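Side-chain contacts in protein SSD1 (Saccharomyces cerevisiae S288C, PDB 7AM1), which binds mRNA untranslated regions as a translational repressor, and is a non-enzymatic member (pseudonuclease) of the RNase II family: residues 356-361 with 393-398; 551-556 with 659-664. All blocks are in the same frame, centred on the assembly; numbering follows the deposited sequence.

Contact 1 (356-361 with 393-398); sequences RNFTDT and GCHVVD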
ATOM      1  N   ARG A 356      21.421 -29.791   9.990  1.00 53.89           N
ATOM      2  CA  ARG A 356      21.438 -29.644  11.439  1.00 52.78           C
ATOM      3  C   ARG A 356      20.071 -30.031  11.984  1.00 50.77           C
ATOM      4  O   ARG A 356      19.045 -29.503  11.547  1.00 46.35           O
ATOM      5  CB  ARG A 356      21.789 -28.214  11.844  1.00 53.95           C
ATOM      6  CG  ARG A 356      21.852 -28.009  13.362  1.00 58.15           C
ATOM      7  CD  ARG A 356      22.552 -26.708  13.746  1.00 61.93           C
ATOM      8  NE  ARG A 356      22.458 -26.450  15.183  1.00 65.86           N
ATOM      9  CZ  ARG A 356      22.809 -25.311  15.774  1.00 67.74           C
ATOM     10  NH1 ARG A 356      23.287 -24.301  15.060  1.00 67.04           N
ATOM     11  NH2 ARG A 356      22.681 -25.182  17.087  1.00 69.53           N
ATOM     12  N   ASN A 357      20.054 -30.962  12.928  1.00 56.08           N
ATOM     13  CA  ASN A 357      18.814 -31.589  13.360  1.00 60.46           C
ATOM     14  C   ASN A 357      18.290 -30.901  14.614  1.00 57.96           C
ATOM     15  O   ASN A 357      18.994 -30.821  15.626  1.00 57.68           O
ATOM     16  CB  ASN A 357      19.023 -33.081  13.609  1.00 67.05           C
ATOM     17  CG  ASN A 357      17.718 -33.818  13.796  1.00 70.92           C
ATOM     18  OD1 ASN A 357      17.028 -33.630  14.798  1.00 70.46           O
ATOM     19  ND2 ASN A 357      17.365 -34.657  12.828  1.00 73.80           N
ATOM     20  N   PHE A 358      17.057 -30.399  14.538  1.00 56.13           N
ATOM     21  CA  PHE A 358      16.367 -29.797  15.671  1.00 54.26           C
ATOM     22  C   PHE A 358      15.112 -30.592  16.031  1.00 55.13           C
ATOM     23  O   PHE A 358      14.129 -30.020  16.505  1.00 57.01           O
ATOM     24  CB  PHE A 358      15.971 -28.344  15.383  1.00 50.87           C
ATOM     25  CG  PHE A 358      17.131 -27.404  15.188  1.00 48.72           C
ATOM     26  CD1 PHE A 358      17.866 -26.947  16.271  1.00 48.53           C
ATOM     27  CD2 PHE A 358      17.459 -26.944  13.919  1.00 47.78           C
ATOM     28  CE1 PHE A 358      18.928 -26.069  16.091  1.00 48.47           C
ATOM     29  CE2 PHE A 358      18.521 -26.069  13.728  1.00 47.41           C
ATOM     30  CZ  PHE A 358      19.251 -25.626  14.811  1.00 48.02           C
ATOM     31  N   THR A 359      15.123 -31.908  15.818  1.00 53.82           N
ATOM     32  CA  THR A 359      13.913 -32.701  15.998  1.00 54.04           C
ATOM     33  C   THR A 359      13.784 -33.310  17.390  1.00 55.51           C
ATOM     34  O   THR A 359      12.705 -33.809  17.728  1.00 57.67           O
ATOM     35  CB  THR A 359      13.845 -33.832  14.962  1.00 54.60           C
ATOM     36  OG1 THR A 359      14.959 -34.714  15.139  1.00 55.19           O
ATOM     37  CG2 THR A 359      13.864 -33.271  13.546  1.00 54.16           C
ATOM     38  N   ASP A 360      14.844 -33.285  18.197  1.00 54.52           N
ATOM     39  CA  ASP A 360      14.784 -33.816  19.555  1.00 55.24           C
ATOM     40  C   ASP A 360      13.949 -32.878  20.418  1.00 56.14           C
ATOM     41  O   ASP A 360      14.404 -31.789  20.785  1.00 54.17           O
ATOM     42  CB  ASP A 360      16.189 -33.982  20.127  1.00 54.66           C
ATOM     43  CG  ASP A 360      16.205 -34.782  21.416  1.00 55.36           C
ATOM     44  OD1 ASP A 360      15.172 -34.814  22.115  1.00 54.98           O
ATOM     45  OD2 ASP A 360      17.256 -35.380  21.729  1.00 56.15           O
ATOM     46  N   THR A 361      12.718 -33.290  20.730  1.00 60.08           N
ATOM     47  CA  THR A 361      11.817 -32.462  21.523  1.00 61.59           C
ATOM     48  C   THR A 361      12.253 -32.345  22.978  1.00 60.22           C
ATOM     49  O   THR A 361      11.636 -31.579  23.728  1.00 59.35           O
ATOM     50  CB  THR A 361      10.391 -33.015  21.443  1.00 65.65           C
ATOM     51  OG1 THR A 361      10.377 -34.401  21.804  1.00 68.57           O
ATOM     52  CG2 THR A 361       9.841 -32.856  20.027  1.00 65.75           C
ATOM     53  N   GLY A 393      16.599 -19.624  17.804  1.00 41.47           N
ATOM     54  CA  GLY A 393      16.592 -20.282  16.507  1.00 41.05           C
ATOM     55  C   GLY A 393      15.433 -19.797  15.671  1.00 40.83           C
ATOM     56  O   GLY A 393      14.291 -19.741  16.138  1.00 41.66           O
ATOM     57  N   CYS A 394      15.725 -19.442  14.418  1.00 41.63           N
ATOM     58  CA  CYS A 394      14.740 -18.916  13.479  1.00 40.95           C
ATOM     59  C   CYS A 394      14.721 -19.807  12.248  1.00 40.82           C
ATOM     60  O   CYS A 394      15.725 -19.901  11.536  1.00 42.24           O
ATOM     61  CB  CYS A 394      15.070 -17.469  13.116  1.00 40.69           C
ATOM     62  SG  CYS A 394      15.280 -16.415  14.573  1.00 41.66           S
ATOM     63  N   HIS A 395      13.586 -20.460  12.000  1.00 38.66           N
ATOM     64  CA  HIS A 395      13.489 -21.534  11.020  1.00 38.92           C
ATOM     65  C   HIS A 395      12.465 -21.172   9.956  1.00 39.68           C
ATOM     66  O   HIS A 395      11.335 -20.786  10.280  1.00 37.15           O
ATOM     67  CB  HIS A 395      13.092 -22.855  11.688  1.00 40.91           C
ATOM     68  CG  HIS A 395      13.823 -23.135  12.966  1.00 41.45           C
ATOM     69  ND1 HIS A 395      15.140 -23.538  13.003  1.00 42.22           N
ATOM     70  CD2 HIS A 395      13.415 -23.069  14.256  1.00 41.95           C
ATOM     71  CE1 HIS A 395      15.511 -23.711  14.258  1.00 43.14           C
ATOM     72  NE2 HIS A 395      14.483 -23.431  15.041  1.00 42.59           N
ATOM     73  N   VAL A 396      12.859 -21.314   8.691  1.00 41.06           N
ATOM     74  CA  VAL A 396      12.014 -21.021   7.541  1.00 41.66           C
ATOM     75  C   VAL A 396      11.904 -22.274   6.681  1.00 42.45           C
ATOM     76  O   VAL A 396      12.904 -22.961   6.441  1.00 41.39           O
ATOM     77  CB  VAL A 396      12.580 -19.851   6.709  1.00 41.92           C
ATOM     78  CG1 VAL A 396      11.703 -19.601   5.487  1.00 42.85           C
ATOM     79  CG2 VAL A 396      12.705 -18.596   7.561  1.00 40.56           C
ATOM     80  N   VAL A 397      10.686 -22.573   6.222  1.00 42.80           N
ATOM     81  CA  VAL A 397      10.485 -23.711   5.330  1.00 46.72           C
ATOM     82  C   VAL A 397      11.447 -23.617   4.151  1.00 47.08           C
ATOM     83  O   VAL A 397      11.565 -22.571   3.505  1.00 45.49           O
ATOM     84  CB  VAL A 397       9.022 -23.770   4.855  1.00 49.99           C
ATOM     85  CG1 VAL A 397       8.860 -24.842   3.786  1.00 51.88           C
ATOM     86  CG2 VAL A 397       8.097 -24.039   6.025  1.00 51.88           C
ATOM     87  N   ASP A 398      12.131 -24.725   3.865  1.00 49.38           N
ATOM     88  CA  ASP A 398      13.098 -24.791   2.766  1.00 49.37           C
ATOM     89  C   ASP A 398      12.355 -25.190   1.492  1.00 47.80           C
ATOM     90  O   ASP A 398      12.465 -26.307   0.981  1.00 47.43           O
ATOM     91  CB  ASP A 398      14.223 -25.764   3.107  1.00 50.60           C
ATOM     92  CG  ASP A 398      15.363 -25.744   2.092  1.00 51.24           C
ATOM     93  OD1 ASP A 398      15.226 -25.107   1.023  1.00 50.59           O
ATOM     94  OD2 ASP A 398      16.410 -26.366   2.376  1.00 51.61           O
TER
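Within the RNB domain, on the concave side of a strongly curled mixed beta-sheet, Phe-358 from the edge strand 356-358 meets His-395 from strand 389-397. Two other strands, 462-472 and 446-456, lie between them in the sheet order, yet the CA atoms of Phe-358 and Gly-393 are only 9.6 Å apart; three strand spacings in a flat sheet would give about 14 Å. No hydrogen bond joins the two segments, and the contact rests on one pair of rings. His-395 CE1 comes down over one face of the phenyl ring, off-centre toward its rim, 3.8 Å from Phe-358 CD2 and 3.9 Å from Phe-358 CE2. With centroids 5.0 Å apart and planes at 56°, the pair is neither a parallel stack nor a T-shape. Both CB atoms point toward the partner segment, and chi1, with CG beside the backbone N (-65° in Phe-358, -44° in His-395), then sets how each ring is placed.

The phenyl ring has further contacts: its CZ lies 3.3 Å above the guanidinium plane of Arg-356, toward the rim; the arginine has a cation-pi contact with Trp-466, and Tyr-364 meets the Phe-358 ring edge-to-face. Phe-358 is the middle residue of an Asx turn, in which Thr-359 N donates to Asn-357 OD1 at 2.8 Å, from above the carbonyl plane. On the histidine, ND1 is bonded to Ser-450 OG and NE2 to His-381 ND1, and these two bonds fix the imidazole's rotation. The carbon between the two nitrogens is therefore what reaches the phenylalanine. Because its C-H bond is probably polarised by them, the approach is consistent with a weak attraction to the phenyl pi cloud, while the polar edge of the buried imidazole is satisfied by neighbouring strands.

Contact 2 (551-556 with 659-664); sequences EIKRKV and HFTAPM
Helix 544-568 passes close to the irregular segment 659-664, the CA atoms of Lys-553 and Thr-661 coming within 6.4 Å. The methyl group of Thr-661 enters between two residues one helical turn apart: Thr-661 CG2 lies 3.9 Å from Lys-553 CG and 3.8 Å from Val-556 CG1. That same valine methyl also reaches the phenyl ring of Phe-660, touching its CD2 and CE2 at 3.7 Å each, obliquely to the ring. Val-556 CG1 stands anti to the backbone N (chi1 171°), the torsion that puts it against both loop residues. In the RNB domain this seats the loop leading into helix 668-681 against the long helix, and Phe-660 is covered further by Val-672 and Leu-676 of helix 668-681. Polar bonds reinforce the apolar contact. Asn-557, next along the helix, binds Thr-661 OG1 through ND2 and the backbone N of Phe-660 through OD1, so one side-chain amide holds two successive loop residues. One turn back along the helix, the Lys-553 chain, extended beyond CG, carries its ammonium to a water, 2.8 Å from Lys-553 NZ, which in turn donates to the carbonyl O of Thr-661, also over 2.8 Å.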
ATOM      1  N   GLU A 551       9.842  -8.148  14.029  1.00 32.23           N
ATOM      2  CA  GLU A 551      11.180  -7.626  14.290  1.00 35.88           C
ATOM      3  C   GLU A 551      12.212  -8.747  14.311  1.00 35.77           C
ATOM      4  O   GLU A 551      13.377  -8.521  13.963  1.00 37.02           O
ATOM      5  CB  GLU A 551      11.207  -6.840  15.598  1.00 38.05           C
ATOM      6  CG  GLU A 551      10.592  -5.445  15.485  1.00 39.69           C
ATOM      7  CD  GLU A 551      11.373  -4.522  14.554  1.00 41.31           C
ATOM      8  OE1 GLU A 551      12.619  -4.629  14.506  1.00 40.99           O
ATOM      9  OE2 GLU A 551      10.735  -3.694  13.861  1.00 42.95           O
ATOM     10  N   ILE A 552      11.809  -9.958  14.694  1.00 38.13           N
ATOM     11  CA  ILE A 552      12.718 -11.093  14.585  1.00 38.73           C
ATOM     12  C   ILE A 552      12.985 -11.418  13.120  1.00 37.82           C
ATOM     13  O   ILE A 552      14.128 -11.673  12.730  1.00 38.10           O
ATOM     14  CB  ILE A 552      12.162 -12.305  15.357  1.00 38.52           C
ATOM     15  CG1 ILE A 552      12.283 -12.063  16.866  1.00 39.33           C
ATOM     16  CG2 ILE A 552      12.898 -13.587  14.961  1.00 39.56           C
ATOM     17  CD1 ILE A 552      11.500 -13.045  17.713  1.00 39.54           C
ATOM     18  N   LYS A 553      11.944 -11.394  12.283  1.00 37.75           N
ATOM     19  CA  LYS A 553      12.122 -11.669  10.858  1.00 36.97           C
ATOM     20  C   LYS A 553      12.960 -10.591  10.182  1.00 35.78           C
ATOM     21  O   LYS A 553      13.721 -10.887   9.252  1.00 35.10           O
ATOM     22  CB  LYS A 553      10.760 -11.789  10.175  1.00 38.14           C
ATOM     23  CG  LYS A 553      10.038 -13.097  10.460  1.00 40.03           C
ATOM     24  CD  LYS A 553       8.615 -13.093   9.921  1.00 41.57           C
ATOM     25  CE  LYS A 553       7.947 -14.444  10.121  1.00 42.73           C
ATOM     26  NZ  LYS A 553       6.548 -14.461   9.604  1.00 42.25           N
ATOM     27  N   ARG A 554      12.815  -9.332  10.610  1.00 35.72           N
ATOM     28  CA  ARG A 554      13.630  -8.264  10.040  1.00 36.33           C
ATOM     29  C   ARG A 554      15.103  -8.491  10.342  1.00 36.20           C
ATOM     30  O   ARG A 554      15.969  -8.270   9.487  1.00 36.32           O
ATOM     31  CB  ARG A 554      13.177  -6.908  10.579  1.00 37.68           C
ATOM     32  CG  ARG A 554      11.867  -6.400   9.961  1.00 38.32           C
ATOM     33  CD  ARG A 554      11.337  -5.172  10.679  1.00 39.52           C
ATOM     34  NE  ARG A 554      10.167  -4.627   9.995  1.00 40.03           N
ATOM     35  CZ  ARG A 554       9.567  -3.488  10.319  1.00 40.67           C
ATOM     36  NH1 ARG A 554      10.025  -2.756  11.327  1.00 40.48           N
ATOM     37  NH2 ARG A 554       8.510  -3.078   9.627  1.00 41.48           N
ATOM     38  N   LYS A 555      15.403  -8.955  11.553  1.00 35.51           N
ATOM     39  CA  LYS A 555      16.777  -9.295  11.891  1.00 34.47           C
ATOM     40  C   LYS A 555      17.261 -10.472  11.055  1.00 35.69           C
ATOM     41  O   LYS A 555      18.375 -10.450  10.518  1.00 36.62           O
ATOM     42  CB  LYS A 555      16.881  -9.605  13.386  1.00 33.83           C
ATOM     43  CG  LYS A 555      18.280 -10.004  13.851  1.00 36.99           C
ATOM     44  CD  LYS A 555      19.269  -8.858  13.701  1.00 40.35           C
ATOM     45  CE  LYS A 555      20.693  -9.345  13.829  1.00 44.72           C
ATOM     46  NZ  LYS A 555      21.663  -8.220  13.897  1.00 48.10           N
ATOM     47  N   VAL A 556      16.438 -11.518  10.936  1.00 34.92           N
ATOM     48  CA  VAL A 556      16.821 -12.676  10.132  1.00 35.16           C
ATOM     49  C   VAL A 556      17.117 -12.252   8.698  1.00 34.98           C
ATOM     50  O   VAL A 556      18.156 -12.604   8.131  1.00 35.91           O
ATOM     51  CB  VAL A 556      15.721 -13.752  10.184  1.00 37.04           C
ATOM     52  CG1 VAL A 556      16.006 -14.852   9.178  1.00 36.80           C
ATOM     53  CG2 VAL A 556      15.593 -14.318  11.599  1.00 38.87           C
ATOM     54  N   HIS A 659      14.867 -10.382   1.253  1.00 33.99           N
ATOM     55  CA  HIS A 659      13.679 -11.124   1.650  1.00 34.09           C
ATOM     56  C   HIS A 659      13.976 -12.614   1.637  1.00 35.88           C
ATOM     57  O   HIS A 659      14.279 -13.189   0.585  1.00 35.84           O
ATOM     58  CB  HIS A 659      12.498 -10.793   0.739  1.00 32.49           C
ATOM     59  CG  HIS A 659      11.719  -9.601   1.191  1.00 32.43           C
ATOM     60  ND1 HIS A 659      10.637  -9.113   0.492  1.00 30.59           N
ATOM     61  CD2 HIS A 659      11.854  -8.805   2.280  1.00 32.02           C
ATOM     62  CE1 HIS A 659      10.149  -8.059   1.121  1.00 32.08           C
ATOM     63  NE2 HIS A 659      10.865  -7.855   2.213  1.00 30.69           N
ATOM     64  N   PHE A 660      13.866 -13.229   2.814  1.00 38.01           N
ATOM     65  CA  PHE A 660      14.195 -14.629   3.042  1.00 37.64           C
ATOM     66  C   PHE A 660      13.131 -15.368   3.841  1.00 36.24           C
ATOM     67  O   PHE A 660      13.037 -16.594   3.705  1.00 36.38           O
ATOM     68  CB  PHE A 660      15.556 -14.713   3.764  1.00 37.67           C
ATOM     69  CG  PHE A 660      15.834 -16.020   4.466  1.00 40.36           C
ATOM     70  CD1 PHE A 660      16.509 -17.044   3.815  1.00 42.75           C
ATOM     71  CD2 PHE A 660      15.486 -16.199   5.797  1.00 40.97           C
ATOM     72  CE1 PHE A 660      16.793 -18.237   4.467  1.00 45.18           C
ATOM     73  CE2 PHE A 660      15.766 -17.391   6.455  1.00 43.37           C
ATOM     74  CZ  PHE A 660      16.422 -18.409   5.788  1.00 45.13           C
ATOM     75  N   THR A 661      12.279 -14.665   4.595  1.00 35.52           N
ATOM     76  CA  THR A 661      11.446 -15.269   5.627  1.00 36.26           C
ATOM     77  C   THR A 661      10.049 -15.679   5.164  1.00 37.96           C
ATOM     78  O   THR A 661       9.264 -16.150   5.994  1.00 38.86           O
ATOM     79  CB  THR A 661      11.299 -14.302   6.823  1.00 37.67           C
ATOM     80  OG1 THR A 661      10.996 -12.980   6.349  1.00 39.22           O
ATOM     81  CG2 THR A 661      12.575 -14.263   7.675  1.00 37.15           C
ATOM     82  N   ALA A 662       9.702 -15.525   3.885  1.00 37.55           N
ATOM     83  CA  ALA A 662       8.342 -15.811   3.418  1.00 37.54           C
ATOM     84  C   ALA A 662       8.361 -16.447   2.031  1.00 38.35           C
ATOM     85  O   ALA A 662       7.735 -15.950   1.091  1.00 38.07           O
ATOM     86  CB  ALA A 662       7.495 -14.537   3.430  1.00 35.13           C
ATOM     87  N   PRO A 663       9.044 -17.588   1.883  1.00 39.90           N
ATOM     88  CA  PRO A 663       9.083 -18.256   0.570  1.00 40.46           C
ATOM     89  C   PRO A 663       7.754 -18.849   0.127  1.00 41.23           C
ATOM     90  O   PRO A 663       7.603 -19.148  -1.065  1.00 41.41           O
ATOM     91  CB  PRO A 663      10.138 -19.352   0.774  1.00 41.36           C
ATOM     92  CG  PRO A 663      10.011 -19.687   2.236  1.00 40.66           C
ATOM     93  CD  PRO A 663       9.789 -18.347   2.904  1.00 39.82           C
ATOM     94  N   MET A 664       6.791 -19.040   1.028  1.00 41.68           N
ATOM     95  CA  MET A 664       5.497 -19.571   0.619  1.00 41.52           C
ATOM     96  C   MET A 664       4.619 -18.530  -0.064  1.00 39.42           C
ATOM     97  O   MET A 664       3.606 -18.905  -0.664  1.00 39.62           O
ATOM     98  CB  MET A 664       4.749 -20.151   1.821  1.00 44.87           C
ATOM     99  CG  MET A 664       5.468 -21.302   2.511  1.00 49.63           C
ATOM    100  SD  MET A 664       5.688 -22.738   1.441  1.00 54.08           S
ATOM    101  CE  MET A 664       4.079 -23.510   1.554  1.00 55.27           C
TER
HETATM  102  O   HOH W   1       6.903 -14.942   6.911  1.00 36.35           O

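Contacts 1 and 2 have centres about 15 Å apart and use opposite faces of strand 389-397. Side chains alternate along that strand: His-395 belongs to contact 1, while its neighbours Cys-394 and Val-396 point the other way, into contact 2. The evidence is in three close approaches, all 3.5 Å: Val-396 CG2 to Phe-660 CE2, Val-396 CG1 to Pro-663 CD, and Cys-394 CB to Val-556 CG2. The sheet is thus lined by rings within its curl and covered outside by helix 544-568 and segment 659-664. All four segments fall in the RNB region, which in this pseudonuclease keeps the family fold without the enzymatic activity.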